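Chitinase (Chromobacterium violaceum, PDB 4TXG) probably hydrolyses the glycosidic bonds of chitin as a family 18 glycoside hydrolase, and is likely to bind chitin as part of that task. Local coordinates at residues Gly272-Met277 with Ile311-Pro316; Met277-Asp282 with Gly336-Gly341; Phe695-Pro700 with Ser767-Gly772; Leu715-Ala720 with Asn735-Lys740. All blocks are in the same frame, centred on the assembly; numbering follows the deposited sequence.

Contact 1: residues Gly272-Met277 with Ile311-Pro316. With CS (cesium ion), chain D.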
# COMPACT_ATOMS: atom_id res chain seq x y z
N GLY A 272 -0.04 21.23 -7.04
CA GLY A 272 0.45 20.87 -5.71
C GLY A 272 -0.29 19.68 -5.11
O GLY A 272 0.24 18.98 -4.25
N GLY A 273 -1.53 19.47 -5.56
CA GLY A 273 -2.33 18.33 -5.12
C GLY A 273 -2.34 18.10 -3.61
O GLY A 273 -2.61 19.02 -2.84
N PHE A 274 -2.04 16.88 -3.21
CA PHE A 274 -1.98 16.52 -1.79
C PHE A 274 -0.98 17.37 -1.00
O PHE A 274 -1.19 17.65 0.18
CB PHE A 274 -1.60 15.04 -1.63
CG PHE A 274 -2.76 14.09 -1.71
CD1 PHE A 274 -3.66 14.00 -0.66
CD2 PHE A 274 -2.93 13.27 -2.81
CE1 PHE A 274 -4.73 13.11 -0.71
CE2 PHE A 274 -4.00 12.38 -2.86
CZ PHE A 274 -4.89 12.30 -1.82
N TYR A 275 0.13 17.75 -1.62
CA TYR A 275 1.16 18.49 -0.87
C TYR A 275 0.63 19.84 -0.40
O TYR A 275 0.79 20.20 0.78
CB TYR A 275 2.40 18.69 -1.73
CG TYR A 275 3.10 17.40 -2.11
CD1 TYR A 275 3.82 16.68 -1.17
CD2 TYR A 275 3.03 16.92 -3.41
CE1 TYR A 275 4.47 15.50 -1.51
CE2 TYR A 275 3.68 15.75 -3.77
CZ TYR A 275 4.39 15.04 -2.81
OH TYR A 275 5.04 13.88 -3.16
N SER A 276 -0.01 20.57 -1.30
CA SER A 276 -0.48 21.91 -0.96
C SER A 276 -1.79 21.83 -0.19
O SER A 276 -2.10 22.72 0.61
CB SER A 276 -0.62 22.76 -2.23
OG SER A 276 -1.33 22.06 -3.24
N MET A 277 -2.55 20.76 -0.39
CA MET A 277 -3.82 20.59 0.31
C MET A 277 -3.59 20.28 1.79
O MET A 277 -4.37 20.71 2.64
CB MET A 277 -4.68 19.49 -0.34
CG MET A 277 -6.05 19.25 0.34
SD MET A 277 -6.02 17.94 1.61
CE MET A 277 -6.01 16.52 0.55
N ILE A 311 -6.85 6.57 -0.12
CA ILE A 311 -5.90 7.66 -0.26
C ILE A 311 -4.58 7.14 -0.82
O ILE A 311 -3.92 6.33 -0.18
CB ILE A 311 -5.65 8.36 1.09
CG1 ILE A 311 -6.96 8.93 1.64
CG2 ILE A 311 -4.57 9.44 0.95
CD1 ILE A 311 -7.60 10.02 0.74
N ASP A 312 -4.22 7.58 -2.01
CA ASP A 312 -3.00 7.13 -2.67
C ASP A 312 -2.04 8.32 -2.84
O ASP A 312 -1.73 8.75 -3.95
CB ASP A 312 -3.33 6.49 -4.01
CG ASP A 312 -2.14 5.79 -4.64
OD1 ASP A 312 -1.03 5.83 -4.07
OD2 ASP A 312 -2.33 5.19 -5.72
N PHE A 313 -1.62 8.85 -1.70
CA PHE A 313 -0.73 10.01 -1.62
C PHE A 313 0.72 9.52 -1.78
O PHE A 313 1.25 8.86 -0.88
CB PHE A 313 -0.99 10.70 -0.26
CG PHE A 313 -0.21 11.97 0.03
CD1 PHE A 313 0.88 12.38 -0.73
CD2 PHE A 313 -0.58 12.74 1.12
CE1 PHE A 313 1.58 13.55 -0.41
CE2 PHE A 313 0.10 13.92 1.45
CZ PHE A 313 1.19 14.31 0.68
N GLU A 314 1.33 9.81 -2.93
CA GLU A 314 2.69 9.34 -3.20
C GLU A 314 3.67 10.52 -3.30
O GLU A 314 3.86 11.06 -4.39
CB GLU A 314 2.72 8.52 -4.51
CG GLU A 314 1.70 7.34 -4.51
CD GLU A 314 1.81 6.38 -5.70
OE1 GLU A 314 2.72 6.52 -6.55
OE2 GLU A 314 0.96 5.47 -5.80
N TYR A 315 4.32 10.92 -2.19
CA TYR A 315 4.26 10.28 -0.87
C TYR A 315 4.42 11.32 0.22
O TYR A 315 5.15 12.29 0.01
CB TYR A 315 5.39 9.26 -0.67
CG TYR A 315 5.36 8.12 -1.64
CD1 TYR A 315 4.57 7.01 -1.40
CD2 TYR A 315 6.11 8.17 -2.81
CE1 TYR A 315 4.54 5.97 -2.29
CE2 TYR A 315 6.08 7.14 -3.71
CZ TYR A 315 5.29 6.04 -3.44
OH TYR A 315 5.26 5.00 -4.34
N PRO A 316 3.81 11.10 1.39
CA PRO A 316 3.99 12.02 2.51
C PRO A 316 5.25 11.69 3.30
O PRO A 316 5.19 11.37 4.49
CB PRO A 316 2.73 11.79 3.36
CG PRO A 316 2.46 10.30 3.16
CD PRO A 316 2.83 10.03 1.70
CS CS D . 2.66 3.33 -7.16
O HOH W 1 5.02 13.14 -5.73
O HOH W 2 -0.62 3.69 -7.43
O HOH W 3 5.29 4.98 -7.11
O HOH W 4 2.80 3.94 -10.51
O HOH W 5 -0.12 1.45 -7.89
O HOH W 6 4.54 1.66 -8.14
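F274, Y275 and F313 form an aromatic cluster between the short helix 273-278 and the end of strand 308-312. This strand belongs to the parallel barrel of the family 18 hydrolase fold, and I311-E314 are the closing residues of the family's DGxDxDxE signature. The F274 and F313 rings are nearly parallel (14°) but so far offset that little of one lies over the other, and each instead takes the other's methylene on its face. F274 CB stands 3.5 Å from the centroid of the F313 ring, almost on its normal, while F313 CB lies 4.1 Å from the centroid of the F274 ring. F313 CG is anti to the backbone N (chi1 -178°), which carries the ring in under F274 CB; P316 CB occupies the opposite face, toward the rim. Y275 completes the cluster in a T-shaped pair: the edge of F313 meets its face with the planes at 85°, F313 CE1 coming 3.7 Å from Y275 CE1. On the barrel side, I311 CG2 touches F274 CZ at 4.0 Å.

Polar contacts begin at the far end of Y275. Its OH accepts a bent hydrogen bond from Y315 N, the nitrogen of the cis peptide E314-Y315, at 3.2 Å. The same hydroxyl donates to water 1, which donates to E314 O, so the N-H of the cis peptide reaches the phenol directly and its carbonyl through the water. E314, probably the catalytic acid as in relatives, binds a cesium ion through both carboxylate oxygens, with M395 SD also bound; E314 OE2 lies 3.0 Å from the cesium.

Contact 2: residues Met277-Asp282 with Gly336-Gly341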
# COMPACT_ATOMS: atom_id res chain seq x y z
N MET A 277 -2.55 20.76 -0.39
CA MET A 277 -3.82 20.59 0.31
C MET A 277 -3.59 20.28 1.79
O MET A 277 -4.37 20.71 2.64
CB MET A 277 -4.68 19.49 -0.34
CG MET A 277 -6.05 19.25 0.34
SD MET A 277 -6.02 17.94 1.61
CE MET A 277 -6.01 16.52 0.55
N THR A 278 -2.52 19.54 2.11
CA THR A 278 -2.26 19.16 3.50
C THR A 278 -1.31 20.08 4.24
O THR A 278 -1.34 20.14 5.46
CB THR A 278 -1.70 17.72 3.63
OG1 THR A 278 -0.45 17.61 2.92
CG2 THR A 278 -2.69 16.71 3.06
N VAL A 279 -0.43 20.78 3.52
CA VAL A 279 0.58 21.62 4.17
C VAL A 279 0.68 22.96 3.46
O VAL A 279 0.88 23.01 2.25
CB VAL A 279 1.98 20.93 4.19
CG1 VAL A 279 3.05 21.84 4.81
CG2 VAL A 279 1.93 19.58 4.94
N ASN A 280 0.50 24.04 4.21
CA ASN A 280 0.67 25.39 3.67
C ASN A 280 2.10 25.63 3.21
O ASN A 280 3.02 24.94 3.65
CB ASN A 280 0.29 26.45 4.70
CG ASN A 280 -1.16 26.38 5.10
OD1 ASN A 280 -2.05 26.33 4.25
ND2 ASN A 280 -1.42 26.41 6.41
N ALA A 281 2.29 26.63 2.37
CA ALA A 281 3.62 26.96 1.88
C ALA A 281 4.58 27.34 3.01
O ALA A 281 5.79 27.23 2.85
CB ALA A 281 3.53 28.09 0.86
N ASP A 282 4.05 27.76 4.17
CA ASP A 282 4.91 28.14 5.29
C ASP A 282 5.23 26.99 6.24
O ASP A 282 5.84 27.19 7.29
CB ASP A 282 4.28 29.30 6.08
CG ASP A 282 3.02 28.90 6.84
OD1 ASP A 282 2.57 27.74 6.74
OD2 ASP A 282 2.45 29.78 7.53
N GLY A 336 9.68 18.57 6.31
CA GLY A 336 9.54 18.47 7.75
C GLY A 336 8.11 18.47 8.27
O GLY A 336 7.86 18.19 9.45
N SER A 337 7.17 18.80 7.38
CA SER A 337 5.77 18.99 7.75
C SER A 337 4.85 17.91 7.22
O SER A 337 3.70 17.82 7.64
CB SER A 337 5.27 20.33 7.23
OG SER A 337 6.05 21.39 7.74
N LEU A 338 5.32 17.12 6.26
CA LEU A 338 4.43 16.19 5.57
C LEU A 338 3.85 15.12 6.49
O LEU A 338 2.71 14.67 6.29
CB LEU A 338 5.15 15.52 4.40
CG LEU A 338 5.42 16.46 3.22
CD1 LEU A 338 6.21 15.77 2.13
CD2 LEU A 338 4.11 17.02 2.68
N ASN A 339 4.61 14.69 7.49
CA ASN A 339 4.06 13.69 8.40
C ASN A 339 2.88 14.24 9.21
O ASN A 339 1.85 13.58 9.32
CB ASN A 339 5.14 13.16 9.35
CG ASN A 339 5.95 12.06 8.73
OD1 ASN A 339 5.60 10.88 8.83
ND2 ASN A 339 7.02 12.43 8.05
N LYS A 340 3.04 15.43 9.78
CA LYS A 340 1.94 16.07 10.51
C LYS A 340 0.74 16.34 9.59
O LYS A 340 -0.42 16.20 10.00
CB LYS A 340 2.39 17.39 11.14
CG LYS A 340 3.47 17.22 12.17
CD LYS A 340 2.95 16.48 13.38
CE LYS A 340 2.54 17.45 14.47
NZ LYS A 340 3.67 18.22 15.10
N GLY A 341 1.02 16.74 8.36
CA GLY A 341 -0.04 17.03 7.41
C GLY A 341 -0.84 15.79 7.07
O GLY A 341 -2.06 15.83 6.91
O HOH W 7 1.11 15.35 3.91
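T278 OG1 is held from two sides: it is hydrogen-bonded to F274 O one turn back in its own helix, and it accepts from water 7 at 2.9 Å. That water also donates to L338 O, again at 2.9 Å, and so bridges the end of helix 273-278 to the first turn of helix 338-360. With chi1 at 61°, OG1 sits between the backbone N and the carbonyl carbon, which directs it back along its own helix; T278 CB is left facing G341 O at 3.8 Å. G341 brings no side chain to this surface, and the backbones come close, the CA atoms of T278 and G341 lying 5.0 Å apart.

In the family 18 barrel, helix 338-360 comes after strand 308-312 in the chain, beyond the short helix 328-331, whereas helix 273-278 is a short element of the connection between strands 247-253 and 308-312. The contact therefore packs a barrel helix against that connection where the chain leaves helical geometry at V279.

V279 carries the apolar part with both methyls. CG1, anti to the backbone N (chi1 177°), meets S337 CB at 3.6 Å. CG2 turns toward the helix, resting near G341 CA, 3.7 Å from S337 O and 4.1 Å from L338 CD2, the valine and leucine side chains crossing at about a right angle. Polar atoms here have partners outside the two segments: S337 OG bonds G283 O, and the V279 carbonyl accepts from R334 NE. S337 O is engaged by the helical bond from G341 N at 3.0 Å.

Contact 3: residues Phe695-Pro700 with Ser767-Gly772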
# COMPACT_ATOMS: atom_id res chain seq x y z
N PHE A 695 8.48 -1.47 31.47
CA PHE A 695 7.64 -1.23 30.31
C PHE A 695 8.06 -2.20 29.22
O PHE A 695 9.25 -2.34 28.95
CB PHE A 695 7.77 0.21 29.82
CG PHE A 695 7.59 1.25 30.91
CD1 PHE A 695 6.35 1.46 31.48
CD2 PHE A 695 8.66 2.02 31.32
CE1 PHE A 695 6.18 2.41 32.49
CE2 PHE A 695 8.50 2.98 32.33
CZ PHE A 695 7.25 3.17 32.90
N GLN A 696 7.10 -2.89 28.61
CA GLN A 696 7.40 -3.73 27.46
C GLN A 696 6.51 -3.36 26.28
O GLN A 696 5.41 -2.83 26.47
CB GLN A 696 7.21 -5.22 27.78
CG GLN A 696 8.20 -5.78 28.77
CD GLN A 696 8.11 -7.30 28.88
OE1 GLN A 696 7.34 -7.94 28.16
NE2 GLN A 696 8.90 -7.88 29.77
N PHE A 697 6.98 -3.62 25.07
CA PHE A 697 6.15 -3.42 23.89
C PHE A 697 6.73 -4.22 22.72
O PHE A 697 7.89 -4.61 22.75
CB PHE A 697 6.02 -1.94 23.53
CG PHE A 697 7.32 -1.18 23.54
CD1 PHE A 697 8.12 -1.11 22.40
CD2 PHE A 697 7.74 -0.51 24.68
CE1 PHE A 697 9.31 -0.40 22.40
CE2 PHE A 697 8.93 0.20 24.68
CZ PHE A 697 9.72 0.25 23.54
N ASP A 698 5.89 -4.46 21.73
CA ASP A 698 6.29 -5.19 20.53
C ASP A 698 6.83 -4.25 19.46
O ASP A 698 6.18 -3.27 19.09
CB ASP A 698 5.11 -5.99 19.95
CG ASP A 698 4.76 -7.21 20.77
OD1 ASP A 698 5.64 -7.74 21.48
OD2 ASP A 698 3.60 -7.64 20.68
N VAL A 699 8.03 -4.54 18.98
CA VAL A 699 8.61 -3.85 17.83
C VAL A 699 8.55 -4.81 16.65
O VAL A 699 8.95 -5.97 16.78
CB VAL A 699 10.06 -3.42 18.13
CG1 VAL A 699 10.70 -2.73 16.93
CG2 VAL A 699 10.06 -2.50 19.36
N PRO A 700 8.04 -4.36 15.49
CA PRO A 700 7.96 -5.31 14.38
C PRO A 700 9.34 -5.76 13.93
O PRO A 700 10.32 -5.03 14.09
CB PRO A 700 7.25 -4.51 13.27
CG PRO A 700 7.59 -3.07 13.59
CD PRO A 700 7.62 -3.00 15.11
N SER A 767 3.50 -1.37 19.40
CA SER A 767 2.17 -1.73 19.90
C SER A 767 2.28 -2.77 21.00
O SER A 767 3.37 -3.27 21.28
CB SER A 767 1.29 -2.26 18.76
OG SER A 767 1.86 -3.44 18.22
N HIS A 768 1.14 -3.06 21.62
CA HIS A 768 1.03 -4.12 22.64
C HIS A 768 1.89 -3.81 23.86
O HIS A 768 2.72 -4.62 24.29
CB HIS A 768 1.40 -5.47 22.03
CG HIS A 768 0.67 -5.77 20.76
ND1 HIS A 768 1.21 -6.54 19.75
CD2 HIS A 768 -0.54 -5.37 20.31
CE1 HIS A 768 0.36 -6.62 18.75
NE2 HIS A 768 -0.72 -5.91 19.06
N TYR A 769 1.63 -2.64 24.43
CA TYR A 769 2.36 -2.17 25.60
C TYR A 769 1.89 -2.83 26.88
O TYR A 769 0.70 -3.08 27.07
CB TYR A 769 2.20 -0.65 25.75
CG TYR A 769 2.84 0.16 24.64
CD1 TYR A 769 2.13 0.47 23.49
CD2 TYR A 769 4.14 0.62 24.76
CE1 TYR A 769 2.72 1.21 22.47
CE2 TYR A 769 4.73 1.35 23.76
CZ TYR A 769 4.01 1.65 22.62
OH TYR A 769 4.61 2.38 21.62
N THR A 770 2.83 -3.13 27.77
CA THR A 770 2.46 -3.49 29.14
C THR A 770 3.28 -2.71 30.15
O THR A 770 4.41 -2.30 29.87
CB THR A 770 2.62 -5.00 29.43
OG1 THR A 770 3.96 -5.41 29.14
CG2 THR A 770 1.63 -5.83 28.62
N VAL A 771 2.70 -2.53 31.32
CA VAL A 771 3.39 -1.88 32.43
C VAL A 771 3.47 -2.88 33.58
O VAL A 771 2.45 -3.37 34.06
CB VAL A 771 2.66 -0.60 32.88
CG1 VAL A 771 3.38 0.03 34.08
CG2 VAL A 771 2.57 0.39 31.71
N GLY A 772 4.70 -3.19 34.00
CA GLY A 772 4.92 -4.13 35.09
C GLY A 772 5.14 -3.35 36.36
O GLY A 772 6.18 -2.72 36.56
O HOH W 8 4.38 -8.21 28.91
O HOH W 9 4.33 -3.31 17.11
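D698 and H768 meet with carboxylate and imidazole planes 87° apart. H768 ND1 donates to D698 OD2 at 2.8 Å, the oxygen lying in the ring plane and using its anti lone pair. Over the centre of the imidazole sits S767 OG. The two oxygens of D698 are held by different partners, since OD1 makes a salt bridge with R736 NH1.

F697 and Y769 cross obliquely, planes at 43°, and F697 CB rather than its ring covers the tyrosine face, 3.4 Å from Y769 CD2. These neighbours belong to antiparallel strands 694-700 and 767-773 of the Chitinase C region's six-stranded sheet. A beta bulge shifts the register between the Q696-T770 and D698-S767 pairs; H768, with a positive phi of 63°, lies within it. D698 N donates to S767 O at 2.8 Å, but the return bond from S767 N to D698 O is weak.

F695 and V771 run alongside each other from the same face of the sheet, V771 CG2 at the phenyl edge 3.9 Å from F695 CD1. Q696 CB meets T770 OG1 at 3.5 Å; Q696 OE1 and T770 OG1 share water 8 and both bond the R736 guanidinium.

Contact 4: residues Leu715-Ala720 with Asn735-Lys740. With CS (cesium ion), chain G.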
# COMPACT_ATOMS: atom_id res chain seq x y z
N LEU A 715 17.48 -0.37 27.68
CA LEU A 715 16.45 -0.94 26.80
C LEU A 715 17.01 -2.09 25.98
O LEU A 715 18.10 -1.98 25.42
CB LEU A 715 15.90 0.15 25.87
CG LEU A 715 14.80 -0.21 24.86
CD1 LEU A 715 13.90 1.00 24.64
CD2 LEU A 715 15.37 -0.69 23.53
N LYS A 716 16.28 -3.20 25.91
CA LYS A 716 16.76 -4.34 25.13
C LYS A 716 15.63 -5.26 24.70
O LYS A 716 14.52 -5.21 25.23
CB LYS A 716 17.79 -5.14 25.93
CG LYS A 716 17.20 -5.88 27.12
CD LYS A 716 18.32 -6.47 27.98
CE LYS A 716 17.78 -7.44 29.02
NZ LYS A 716 16.71 -6.84 29.86
N VAL A 717 15.92 -6.12 23.73
CA VAL A 717 14.97 -7.15 23.33
C VAL A 717 14.98 -8.29 24.34
O VAL A 717 16.04 -8.85 24.64
CB VAL A 717 15.31 -7.69 21.93
CG1 VAL A 717 14.47 -8.93 21.59
CG2 VAL A 717 15.12 -6.59 20.90
N VAL A 718 13.81 -8.64 24.87
CA VAL A 718 13.71 -9.74 25.81
C VAL A 718 13.15 -10.99 25.13
O VAL A 718 13.25 -12.10 25.67
CB VAL A 718 12.83 -9.38 27.03
CG1 VAL A 718 13.57 -8.42 27.93
CG2 VAL A 718 11.49 -8.79 26.59
N SER A 719 12.58 -10.81 23.95
CA SER A 719 12.01 -11.92 23.20
C SER A 719 12.14 -11.66 21.71
O SER A 719 11.42 -10.83 21.16
CB SER A 719 10.55 -12.13 23.58
OG SER A 719 9.99 -13.22 22.87
N ALA A 720 13.07 -12.35 21.07
CA ALA A 720 13.33 -12.11 19.66
C ALA A 720 12.45 -12.99 18.79
O ALA A 720 12.58 -14.21 18.80
CB ALA A 720 14.80 -12.36 19.34
N ASN A 735 9.67 -8.47 17.89
CA ASN A 735 10.69 -8.55 18.91
C ASN A 735 10.19 -7.77 20.12
O ASN A 735 10.01 -6.56 20.04
CB ASN A 735 12.01 -7.97 18.41
CG ASN A 735 12.56 -8.73 17.23
OD1 ASN A 735 12.62 -9.95 17.25
ND2 ASN A 735 12.97 -8.00 16.19
N ARG A 736 9.93 -8.46 21.23
CA ARG A 736 9.41 -7.74 22.39
C ARG A 736 10.56 -7.09 23.15
O ARG A 736 11.57 -7.72 23.44
CB ARG A 736 8.61 -8.65 23.31
CG ARG A 736 7.83 -7.85 24.35
CD ARG A 736 6.62 -8.61 24.90
NE ARG A 736 5.83 -7.73 25.77
CZ ARG A 736 4.90 -6.89 25.34
NH1 ARG A 736 4.62 -6.79 24.03
NH2 ARG A 736 4.25 -6.13 26.21
N VAL A 737 10.38 -5.81 23.46
CA VAL A 737 11.40 -4.97 24.07
C VAL A 737 11.03 -4.68 25.51
O VAL A 737 9.85 -4.59 25.83
CB VAL A 737 11.55 -3.66 23.27
CG1 VAL A 737 12.28 -2.59 24.06
CG2 VAL A 737 12.25 -3.95 21.95
N SER A 738 12.02 -4.58 26.39
CA SER A 738 11.80 -4.17 27.77
C SER A 738 12.69 -2.99 28.12
O SER A 738 13.87 -2.96 27.79
CB SER A 738 12.09 -5.33 28.73
OG SER A 738 12.20 -4.88 30.07
N VAL A 739 12.11 -2.01 28.80
CA VAL A 739 12.92 -0.97 29.42
C VAL A 739 12.32 -0.70 30.80
O VAL A 739 11.11 -0.67 30.96
CB VAL A 739 12.99 0.31 28.57
CG1 VAL A 739 11.60 0.92 28.38
CG2 VAL A 739 13.97 1.32 29.21
N LYS A 740 13.19 -0.53 31.80
CA LYS A 740 12.74 -0.29 33.16
C LYS A 740 13.12 1.12 33.61
O LYS A 740 14.18 1.63 33.23
CB LYS A 740 13.36 -1.30 34.13
CG LYS A 740 13.02 -2.74 33.84
CD LYS A 740 13.62 -3.65 34.90
CE LYS A 740 13.32 -5.11 34.57
NZ LYS A 740 13.89 -6.04 35.58
CS CS G . 8.21 -12.54 20.26
O HOH W 10 15.82 -3.60 29.81
O HOH W 11 5.90 -10.57 21.39
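R736 O takes two backbone donors, V718 N at 2.8 Å and S719 N at 3.3 Å, the signature of a classic beta bulge. V718 and S719 together face R736, and the register of these antiparallel strands shifts by one there. S719 O repays the pairing by accepting from R736 N at 2.8 Å. Beyond the bulge, K716 and S738 form a hydrogen-bonded pair: S738 N donates to K716 O almost straight (169°), and K716 N returns a bond to S738 O. Water 10 also donates to S738 O, giving that carbonyl a second donor besides K716 N.

Strand 716-719 is one of the two edge strands, within this chain, of the six-stranded sheet in the Chitinase C region, and strand 734-740 joins it to strand 694-700. Side chains alternate between the two faces. V717 and V737 share one face, crossing at about a right angle with their CG2 methyls 4.0 Å apart; I707 of a loop lies against both. L715 extends this apolar side, its CG anti to the backbone N (chi1 -180°) and 3.6 Å from V737 CG1, while its CB rests on V739 CB.

The other face carries S719, R736, K716 and S738. V718, at the bulge, lays CG1 3.5 Å from S738 CB; S738 OG is hydrogen-bonded to E694 OE2. R736 and S719 meet through their CB atoms, and the arginine chain then runs extended away toward Q696 on the next strand. At the tip of the contact, S719 OG lies 3.2 Å from a cesium ion that F734 O also binds.

In the fold
Contacts 1 and 2 adjoin within the family 18 barrel. Their centres are 10 Å apart, they share M277 and helix 273-278, and Y275 CD1 packs 3.9 Å from L338 CD2. Contact 1 reaches the cesium-bound glutamate of the signature, probably marking the active site; contact 2 lies farther from the centre of the chain (about 21 Å against about 15 Å between centres). Contacts 3 and 4 belong to one sheet, centres 8 Å apart, joined by strands 694-700 and 734-740; F695 N and V739 O, 2.8 Å apart, probably hydrogen-bond, and R736 serves both. The pairs are separate: nearest atoms of contacts 2 and 3 are about 15 Å apart, of contacts 1 and 4 about 24 Å.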